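Local atomic coordinates of peptidase M28 (Shewanella amazonensis SB2B, PDB entry 3IIB), a protein that probably acts as a zinc-dependent metallopeptidase of family M28, with carboxypeptidase or dipeptidase activity, and binds two zinc ions. Residues L30-A39 with L258-A267; Y300-K311 with G373-P381. One frame throughout, in Å; residues are numbered along the deposited sequence.

Contact 1: L30-A39 with L258-A267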
loop_
_atom_site.group_PDB
_atom_site.type_symbol
_atom_site.label_atom_id
_atom_site.label_comp_id
_atom_site.label_asym_id
_atom_site.label_seq_id
_atom_site.Cartn_x
_atom_site.Cartn_y
_atom_site.Cartn_z
ATOM N N LEU A 30 -8.189 -19.615 -6.666
ATOM C CA LEU A 30 -6.778 -19.866 -6.440
ATOM C C LEU A 30 -6.280 -19.019 -5.265
ATOM O O LEU A 30 -5.614 -19.513 -4.330
ATOM C CB LEU A 30 -5.977 -19.557 -7.722
ATOM C CG LEU A 30 -4.437 -19.680 -7.683
ATOM C CD1 LEU A 30 -3.915 -21.021 -7.152
ATOM C CD2 LEU A 30 -3.851 -19.351 -9.083
ATOM N N THR A 31 -6.619 -17.732 -5.298
ATOM C CA THR A 31 -6.106 -16.813 -4.271
ATOM C C THR A 31 -6.715 -17.101 -2.896
ATOM O O THR A 31 -6.035 -16.937 -1.878
ATOM C CB THR A 31 -6.283 -15.328 -4.647
ATOM O OG1 THR A 31 -7.668 -15.069 -4.904
ATOM C CG2 THR A 31 -5.453 -14.970 -5.889
ATOM N N VAL A 32 -7.966 -17.560 -2.845
ATOM C CA VAL A 32 -8.605 -17.899 -1.554
ATOM C C VAL A 32 -8.228 -19.292 -1.047
ATOM O O VAL A 32 -7.852 -19.440 0.119
ATOM C CB VAL A 32 -10.139 -17.783 -1.643
ATOM C CG1 VAL A 32 -10.824 -18.271 -0.313
ATOM C CG2 VAL A 32 -10.541 -16.344 -2.012
ATOM N N GLU A 33 -8.283 -20.301 -1.930
ATOM C CA GLU A 33 -8.140 -21.699 -1.503
ATOM C C GLU A 33 -6.669 -22.190 -1.414
ATOM O O GLU A 33 -6.412 -23.255 -0.858
ATOM C CB GLU A 33 -8.945 -22.604 -2.420
ATOM C CG GLU A 33 -10.453 -22.261 -2.508
ATOM C CD GLU A 33 -11.134 -22.965 -3.661
ATOM O OE1 GLU A 33 -10.688 -24.076 -3.990
ATOM O OE2 GLU A 33 -12.044 -22.383 -4.320
ATOM N N VAL A 34 -5.758 -21.403 -1.973
ATOM C CA VAL A 34 -4.330 -21.633 -1.902
ATOM C C VAL A 34 -3.626 -20.442 -1.336
ATOM O O VAL A 34 -2.899 -20.594 -0.357
ATOM C CB VAL A 34 -3.740 -21.988 -3.295
ATOM C CG1 VAL A 34 -2.255 -22.395 -3.199
ATOM C CG2 VAL A 34 -4.557 -23.108 -3.935
ATOM N N GLY A 35 -3.778 -19.267 -1.949
ATOM C CA GLY A 35 -3.002 -18.110 -1.550
ATOM C C GLY A 35 -1.598 -18.132 -2.156
ATOM O O GLY A 35 -1.380 -18.728 -3.218
ATOM N N PRO A 36 -0.620 -17.503 -1.468
ATOM C CA PRO A 36 0.723 -17.454 -2.032
ATOM C C PRO A 36 1.255 -18.857 -2.177
ATOM O O PRO A 36 0.972 -19.698 -1.323
ATOM C CB PRO A 36 1.524 -16.669 -0.987
ATOM C CG PRO A 36 0.759 -16.792 0.249
ATOM C CD PRO A 36 -0.689 -16.907 -0.122
ATOM N N ARG A 37 2.016 -19.126 -3.235
ATOM C CA ARG A 37 2.500 -20.499 -3.497
ATOM C C ARG A 37 3.939 -20.458 -4.048
ATOM O O ARG A 37 4.225 -20.690 -5.235
ATOM C CB ARG A 37 1.522 -21.229 -4.445
ATOM C CG ARG A 37 1.141 -20.405 -5.619
ATOM C CD ARG A 37 -0.317 -20.344 -5.937
ATOM N NE ARG A 37 -0.474 -19.413 -7.045
ATOM C CZ ARG A 37 -0.974 -18.188 -6.964
ATOM N NH1 ARG A 37 -1.479 -17.721 -5.829
ATOM N NH2 ARG A 37 -0.962 -17.425 -8.048
ATOM N N LEU A 38 4.873 -20.148 -3.130
ATOM C CA LEU A 38 6.292 -20.160 -3.486
ATOM C C LEU A 38 6.713 -21.575 -3.807
ATOM O O LEU A 38 6.400 -22.518 -3.048
ATOM C CB LEU A 38 7.087 -19.678 -2.279
ATOM C CG LEU A 38 8.605 -19.653 -2.412
ATOM C CD1 LEU A 38 9.042 -18.737 -3.558
ATOM C CD2 LEU A 38 9.150 -19.207 -1.052
ATOM N N ALA A 39 7.434 -21.733 -4.914
ATOM C CA ALA A 39 7.930 -23.052 -5.284
ATOM C C ALA A 39 8.741 -23.616 -4.129
ATOM O O ALA A 39 9.527 -22.887 -3.494
ATOM C CB ALA A 39 8.809 -22.969 -6.564
ATOM N N LEU A 258 2.055 -21.170 -12.280
ATOM C CA LEU A 258 1.209 -21.437 -11.128
ATOM C C LEU A 258 1.848 -20.957 -9.856
ATOM O O LEU A 258 1.157 -20.735 -8.836
ATOM C CB LEU A 258 0.945 -22.955 -11.033
ATOM C CG LEU A 258 -0.038 -23.431 -9.958
ATOM C CD1 LEU A 258 -1.391 -22.681 -10.072
ATOM C CD2 LEU A 258 -0.191 -24.959 -10.028
ATOM N N ASP A 259 3.168 -20.805 -9.869
ATOM C CA ASP A 259 3.848 -20.411 -8.635
ATOM C C ASP A 259 3.789 -18.883 -8.452
ATOM O O ASP A 259 3.464 -18.140 -9.393
ATOM C CB ASP A 259 5.290 -20.906 -8.634
ATOM C CG ASP A 259 6.176 -20.187 -9.695
ATOM O OD1 ASP A 259 5.761 -20.103 -10.881
ATOM O OD2 ASP A 259 7.288 -19.711 -9.357
ATOM N N SER A 260 4.185 -18.424 -7.265
ATOM C CA SER A 260 4.203 -17.001 -6.968
ATOM C C SER A 260 5.219 -16.754 -5.909
ATOM O O SER A 260 5.804 -17.701 -5.373
ATOM C CB SER A 260 2.834 -16.511 -6.439
ATOM O OG SER A 260 2.507 -16.965 -5.120
ATOM N N TRP A 261 5.438 -15.471 -5.614
ATOM C CA TRP A 261 6.108 -15.090 -4.345
ATOM C C TRP A 261 5.127 -15.232 -3.164
ATOM O O TRP A 261 3.903 -15.503 -3.354
ATOM C CB TRP A 261 6.794 -13.722 -4.445
ATOM C CG TRP A 261 8.051 -13.899 -5.268
ATOM C CD1 TRP A 261 8.178 -13.666 -6.591
ATOM C CD2 TRP A 261 9.256 -14.556 -4.854
ATOM N NE1 TRP A 261 9.435 -14.035 -7.031
ATOM C CE2 TRP A 261 10.111 -14.607 -5.984
ATOM C CE3 TRP A 261 9.694 -15.111 -3.640
ATOM C CZ2 TRP A 261 11.378 -15.175 -5.931
ATOM C CZ3 TRP A 261 10.960 -15.666 -3.580
ATOM C CH2 TRP A 261 11.791 -15.695 -4.711
ATOM N N ASP A 262 5.680 -15.084 -1.965
ATOM C CA ASP A 262 5.051 -15.661 -0.797
ATOM C C ASP A 262 4.335 -14.687 0.116
ATOM O O ASP A 262 3.729 -15.139 1.093
ATOM C CB ASP A 262 6.080 -16.484 0.024
ATOM C CG ASP A 262 7.364 -15.755 0.297
ATOM O OD1 ASP A 262 7.876 -14.968 -0.549
ATOM O OD2 ASP A 262 7.939 -15.980 1.389
ATOM N N GLU A 263 4.446 -13.382 -0.150
ATOM C CA GLU A 263 3.936 -12.360 0.794
ATOM C C GLU A 263 2.580 -11.756 0.448
ATOM O O GLU A 263 1.934 -11.159 1.335
ATOM C CB GLU A 263 4.975 -11.256 1.020
ATOM C CG GLU A 263 6.342 -11.825 1.461
ATOM C CD GLU A 263 7.193 -10.784 2.159
ATOM O OE1 GLU A 263 7.592 -9.848 1.475
ATOM O OE2 GLU A 263 7.464 -10.920 3.384
ATOM N N GLY A 264 2.164 -11.864 -0.819
ATOM C CA GLY A 264 0.785 -11.522 -1.254
ATOM C C GLY A 264 -0.048 -12.791 -1.414
ATOM O O GLY A 264 0.118 -13.774 -0.667
ATOM N N THR A 265 -0.952 -12.792 -2.388
ATOM C CA THR A 265 -1.629 -14.024 -2.742
ATOM C C THR A 265 -1.385 -14.385 -4.218
ATOM O O THR A 265 -2.142 -15.134 -4.792
ATOM C CB THR A 265 -3.162 -13.936 -2.484
ATOM O OG1 THR A 265 -3.699 -12.869 -3.287
ATOM C CG2 THR A 265 -3.456 -13.699 -1.000
ATOM N N GLY A 266 -0.375 -13.784 -4.847
ATOM C CA GLY A 266 -0.058 -14.085 -6.219
ATOM C C GLY A 266 -1.208 -13.852 -7.159
ATOM O O GLY A 266 -1.388 -14.608 -8.118
ATOM N N ALA A 267 -1.985 -12.798 -6.915
ATOM C CA ALA A 267 -3.158 -12.572 -7.717
ATOM C C ALA A 267 -2.794 -12.125 -9.126
ATOM O O ALA A 267 -3.297 -12.698 -10.097
ATOM C CB ALA A 267 -4.127 -11.546 -7.057
HETATM O O HOH W 1 0.923 -17.786 -10.296
HETATM O O HOH W 2 7.762 -19.519 -6.744
#
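Arg37 meets the 258-267 loop by turning CG in between its own backbone N and carbonyl carbon (chi1 47°) and bending again at chi2, which lays the guanidinium against backbone carbonyls. All three nitrogens are used, each acceptor close to the guanidinium plane: NE bonds Leu258 O at 2.8 Å, NH1 Thr265 O at 2.9 Å, and NH2 Gly266 O at 2.8 Å. NH1 also takes Gly35 O, and the four carbonyls fix the group's rotation. Ser260 OG sits over one face, Leu30 CD2 over the other. The same hydroxyl accepts from Arg37 N at 2.9 Å in a nearly straight bond (173°) and donates to Trp261 O, while Ser260 N returns a bond to Arg37 O. Next door, Pro36 presses CG to 3.2 Å from Gly264 O, and Leu38 CD1 lies 3.6 Å from Trp261 CZ3. Trp261, its side chain about 4 Å from a zinc ion, packs edge-to-face with the zinc ligand His402, so this loop borders the metal site. The contact ties the turn after helix 22-33 to the loop between strand 247-257 and helix 267-285, with helix 42-57 packed on Leu30 and Val34 and Gln88 of the second subunit against Pro36.

Contact 2: Y300-K311 with G373-P381; sequences YAAEELGLLGGK and GGPDVSMLP. With ZN (zinc ion), chain B.
Asp376 lays its side chain over the face of Tyr300, yet no direct hydrogen bond joins residues 300-311 to 373-381; two waters bridge them instead. Asp376 CB stands 3.6 Å from the ring centroid and 22° off its normal, a CH-pi contact, with the carboxylate plane only 28° from that of the ring. Water 3 links Tyr300 OH, Gly310 O and Asp376 O. Water 4 donates to Asp376 OD1 at 2.6 Å and to Ala301 O, and accepts from Gly310 N. With an alanine here in place of Tyr300 the ring and hydroxyl are gone, which would probably leave Asp376 CB without its aromatic cover and water 3 without its phenolic partner. Glu303, with CG anti to the backbone N (chi1 -176°), brings that methylene to 3.4 Å from Asp376 OD1; the two carboxylates are perpendicular. Its OE1 accepts from water 5, a ligand of the zinc that Glu304 grips with both carboxylate oxygens and that Asp269 and His402 also bind. Glu303 itself is a ligand of the other zinc in a structure of this protein, though in this model it does not bind it. Farther along, Leu307 CD2 packs 3.6 Å from Pro375 CB, and the selenomethionine Met379 puts SE 3.8 Å from Gly310 O. Gly310 CA lies 3.6 Å from Asp376 O, a close backbone approach. The contact joins the end of strand 293-300 and the start of helix 308-316 to the loop between strands 365-366 and 387-392, with strands 247-257 and 324-329 packing against Tyr300.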
loop_
_atom_site.group_PDB
_atom_site.type_symbol
_atom_site.label_atom_id
_atom_site.label_comp_id
_atom_site.label_asym_id
_atom_site.label_seq_id
_atom_site.Cartn_x
_atom_site.Cartn_y
_atom_site.Cartn_z
ATOM N N TYR A 300 2.874 -23.572 -15.503
ATOM C CA TYR A 300 4.264 -23.893 -15.241
ATOM C C TYR A 300 4.626 -23.711 -13.794
ATOM O O TYR A 300 4.171 -22.785 -13.126
ATOM C CB TYR A 300 5.224 -23.020 -16.097
ATOM C CG TYR A 300 5.224 -23.294 -17.590
ATOM C CD1 TYR A 300 5.998 -24.295 -18.104
ATOM C CD2 TYR A 300 4.484 -22.527 -18.474
ATOM C CE1 TYR A 300 6.054 -24.550 -19.482
ATOM C CE2 TYR A 300 4.504 -22.788 -19.839
ATOM C CZ TYR A 300 5.310 -23.775 -20.333
ATOM O OH TYR A 300 5.371 -24.002 -21.689
ATOM N N ALA A 301 5.496 -24.605 -13.339
ATOM C CA ALA A 301 6.125 -24.554 -12.038
ATOM C C ALA A 301 7.328 -23.622 -12.019
ATOM O O ALA A 301 8.101 -23.531 -12.980
ATOM C CB ALA A 301 6.613 -26.006 -11.604
ATOM N N ALA A 302 7.504 -22.985 -10.865
ATOM C CA ALA A 302 8.758 -22.392 -10.461
ATOM C C ALA A 302 9.285 -21.382 -11.479
ATOM O O ALA A 302 10.475 -21.277 -11.702
ATOM C CB ALA A 302 9.787 -23.498 -10.132
ATOM N N GLU A 303 8.382 -20.621 -12.079
ATOM C CA GLU A 303 8.807 -19.534 -12.977
ATOM C C GLU A 303 9.633 -18.488 -12.232
ATOM O O GLU A 303 10.605 -17.985 -12.764
ATOM C CB GLU A 303 7.595 -18.902 -13.675
ATOM C CG GLU A 303 7.972 -17.832 -14.694
ATOM C CD GLU A 303 8.188 -16.450 -14.097
ATOM O OE1 GLU A 303 7.797 -16.239 -12.935
ATOM O OE2 GLU A 303 8.724 -15.568 -14.798
ATOM N N GLU A 304 9.230 -18.163 -11.011
ATOM C CA GLU A 304 9.870 -17.115 -10.200
ATOM C C GLU A 304 11.315 -17.433 -9.847
ATOM O O GLU A 304 12.095 -16.531 -9.576
ATOM C CB GLU A 304 9.073 -16.866 -8.906
ATOM C CG GLU A 304 7.592 -16.491 -9.079
ATOM C CD GLU A 304 7.388 -15.087 -9.620
ATOM O OE1 GLU A 304 8.378 -14.426 -10.005
ATOM O OE2 GLU A 304 6.222 -14.648 -9.590
ATOM N N LEU A 305 11.666 -18.717 -9.886
ATOM C CA LEU A 305 12.993 -19.161 -9.522
ATOM C C LEU A 305 13.899 -19.342 -10.751
ATOM O O LEU A 305 14.946 -19.973 -10.653
ATOM C CB LEU A 305 12.920 -20.462 -8.724
ATOM C CG LEU A 305 11.981 -20.415 -7.507
ATOM C CD1 LEU A 305 12.142 -21.757 -6.738
ATOM C CD2 LEU A 305 12.240 -19.206 -6.592
ATOM N N GLY A 306 13.508 -18.796 -11.899
ATOM C CA GLY A 306 14.320 -18.912 -13.100
ATOM C C GLY A 306 13.753 -19.791 -14.200
ATOM O O GLY A 306 14.492 -20.515 -14.878
ATOM N N LEU A 307 12.448 -19.694 -14.430
ATOM C CA LEU A 307 11.818 -20.454 -15.514
ATOM C C LEU A 307 12.083 -21.954 -15.415
ATOM O O LEU A 307 12.165 -22.625 -16.409
ATOM C CB LEU A 307 12.271 -19.973 -16.896
ATOM C CG LEU A 307 12.464 -18.487 -17.126
ATOM C CD1 LEU A 307 12.921 -18.226 -18.592
ATOM C CD2 LEU A 307 11.201 -17.736 -16.754
ATOM N N LEU A 308 12.199 -22.495 -14.213
ATOM C CA LEU A 308 12.574 -23.896 -14.083
ATOM C C LEU A 308 11.570 -24.852 -14.743
ATOM O O LEU A 308 11.962 -25.801 -15.389
ATOM C CB LEU A 308 12.761 -24.277 -12.604
ATOM C CG LEU A 308 13.796 -23.432 -11.844
ATOM C CD1 LEU A 308 13.927 -23.920 -10.403
ATOM C CD2 LEU A 308 15.163 -23.387 -12.546
ATOM N N GLY A 309 10.272 -24.613 -14.554
ATOM C CA GLY A 309 9.280 -25.436 -15.211
ATOM C C GLY A 309 9.259 -25.262 -16.712
ATOM O O GLY A 309 9.138 -26.236 -17.431
ATOM N N GLY A 310 9.417 -24.039 -17.194
ATOM C CA GLY A 310 9.511 -23.841 -18.641
ATOM C C GLY A 310 10.691 -24.574 -19.275
ATOM O O GLY A 310 10.542 -25.222 -20.315
ATOM N N LYS A 311 11.860 -24.461 -18.652
ATOM C CA LYS A 311 13.057 -25.103 -19.140
ATOM C C LYS A 311 12.876 -26.630 -19.091
ATOM O O LYS A 311 13.276 -27.347 -20.006
ATOM C CB LYS A 311 14.235 -24.698 -18.268
ATOM C CG LYS A 311 14.676 -23.277 -18.540
ATOM C CD LYS A 311 15.772 -22.807 -17.607
ATOM C CE LYS A 311 16.221 -21.419 -18.041
ATOM N NZ LYS A 311 17.157 -20.787 -17.081
ATOM N N GLY A 373 8.019 -14.045 -26.844
ATOM C CA GLY A 373 7.148 -14.902 -26.086
ATOM C C GLY A 373 7.332 -14.619 -24.602
ATOM O O GLY A 373 8.361 -14.091 -24.151
ATOM N N GLY A 374 6.331 -14.996 -23.833
ATOM C CA GLY A 374 6.397 -14.862 -22.382
ATOM C C GLY A 374 7.473 -15.732 -21.769
ATOM O O GLY A 374 8.068 -16.578 -22.420
ATOM N N PRO A 375 7.738 -15.501 -20.498
ATOM C CA PRO A 375 8.910 -16.078 -19.880
ATOM C C PRO A 375 9.060 -17.583 -20.053
ATOM O O PRO A 375 10.112 -18.052 -20.493
ATOM C CB PRO A 375 8.730 -15.725 -18.400
ATOM C CG PRO A 375 7.829 -14.615 -18.366
ATOM C CD PRO A 375 7.031 -14.577 -19.603
ATOM N N ASP A 376 8.022 -18.341 -19.723
ATOM C CA ASP A 376 8.118 -19.800 -19.776
ATOM C C ASP A 376 8.177 -20.422 -21.178
ATOM O O ASP A 376 8.510 -21.606 -21.310
ATOM C CB ASP A 376 6.954 -20.396 -19.015
ATOM C CG ASP A 376 7.011 -20.057 -17.541
ATOM O OD1 ASP A 376 8.069 -20.334 -16.954
ATOM O OD2 ASP A 376 6.024 -19.489 -16.995
ATOM N N VAL A 377 7.825 -19.647 -22.201
ATOM C CA VAL A 377 7.952 -20.113 -23.583
ATOM C C VAL A 377 9.078 -19.414 -24.349
ATOM O O VAL A 377 9.275 -19.647 -25.551
ATOM C CB VAL A 377 6.603 -19.978 -24.356
ATOM C CG1 VAL A 377 5.535 -20.751 -23.623
ATOM C CG2 VAL A 377 6.216 -18.502 -24.544
ATOM N N SER A 378 9.849 -18.590 -23.637
ATOM C CA SER A 378 10.823 -17.714 -24.287
ATOM C C SER A 378 12.017 -18.504 -24.816
ATOM O O SER A 378 12.776 -17.972 -25.622
ATOM C CB SER A 378 11.301 -16.612 -23.338
ATOM O OG SER A 378 12.007 -17.142 -22.221
HETATM N N MSE A 379 12.172 -19.771 -24.377
HETATM C CA MSE A 379 13.290 -20.605 -24.842
HETATM C C MSE A 379 12.914 -21.409 -26.077
HETATM O O MSE A 379 13.735 -22.088 -26.698
HETATM C CB MSE A 379 13.828 -21.499 -23.706
HETATM C CG MSE A 379 12.994 -22.689 -23.370
HETATM SE SE MSE A 379 11.311 -22.240 -22.576
HETATM C CE MSE A 379 11.945 -21.384 -20.980
ATOM N N LEU A 380 11.650 -21.336 -26.463
ATOM C CA LEU A 380 11.146 -22.224 -27.468
ATOM C C LEU A 380 11.459 -21.802 -28.916
ATOM O O LEU A 380 11.706 -22.662 -29.750
ATOM C CB LEU A 380 9.633 -22.502 -27.263
ATOM C CG LEU A 380 9.196 -23.091 -25.909
ATOM C CD1 LEU A 380 7.687 -23.341 -25.948
ATOM C CD2 LEU A 380 9.977 -24.383 -25.579
ATOM N N PRO A 381 11.490 -20.485 -29.210
ATOM C CA PRO A 381 11.906 -20.114 -30.581
ATOM C C PRO A 381 13.269 -20.591 -31.002
ATOM O O PRO A 381 13.437 -20.967 -32.150
ATOM C CB PRO A 381 11.824 -18.587 -30.583
ATOM C CG PRO A 381 10.679 -18.297 -29.589
ATOM C CD PRO A 381 10.936 -19.348 -28.488
HETATM ZN ZN ZN B . 7.061 -12.820 -10.800
HETATM O O HOH W 3 8.277 -24.272 -22.026
HETATM O O HOH W 4 8.871 -21.985 -15.159
HETATM O O HOH W 5 6.820 -13.783 -12.688
HETATM O O HOH W 6 8.143 -11.608 -12.183
#

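Contact 1 is the more fully buried, contact 2 only partly so, with Lys311 exposed. Their chemistry differs accordingly: contact 1 is knit by direct bonds from one arginine to backbone carbonyls, contact 2 by water bridges, a ring face and apolar patches. Residues 258-267 follow strand 247-257 and residues 300-311 run on from its parallel neighbour 293-300, so the two loops lie side by side. Leu258 N lies 2.8 Å from Tyr300 O, and Asp259 receives the backbone N-H groups of Glu303, weakly, and Glu304. Trp261 of contact 1 borders the zinc site to which contact 2 supplies Glu304. The second subunit reaches contact 1, whereas no other chain of the assembly touches the segments of contact 2.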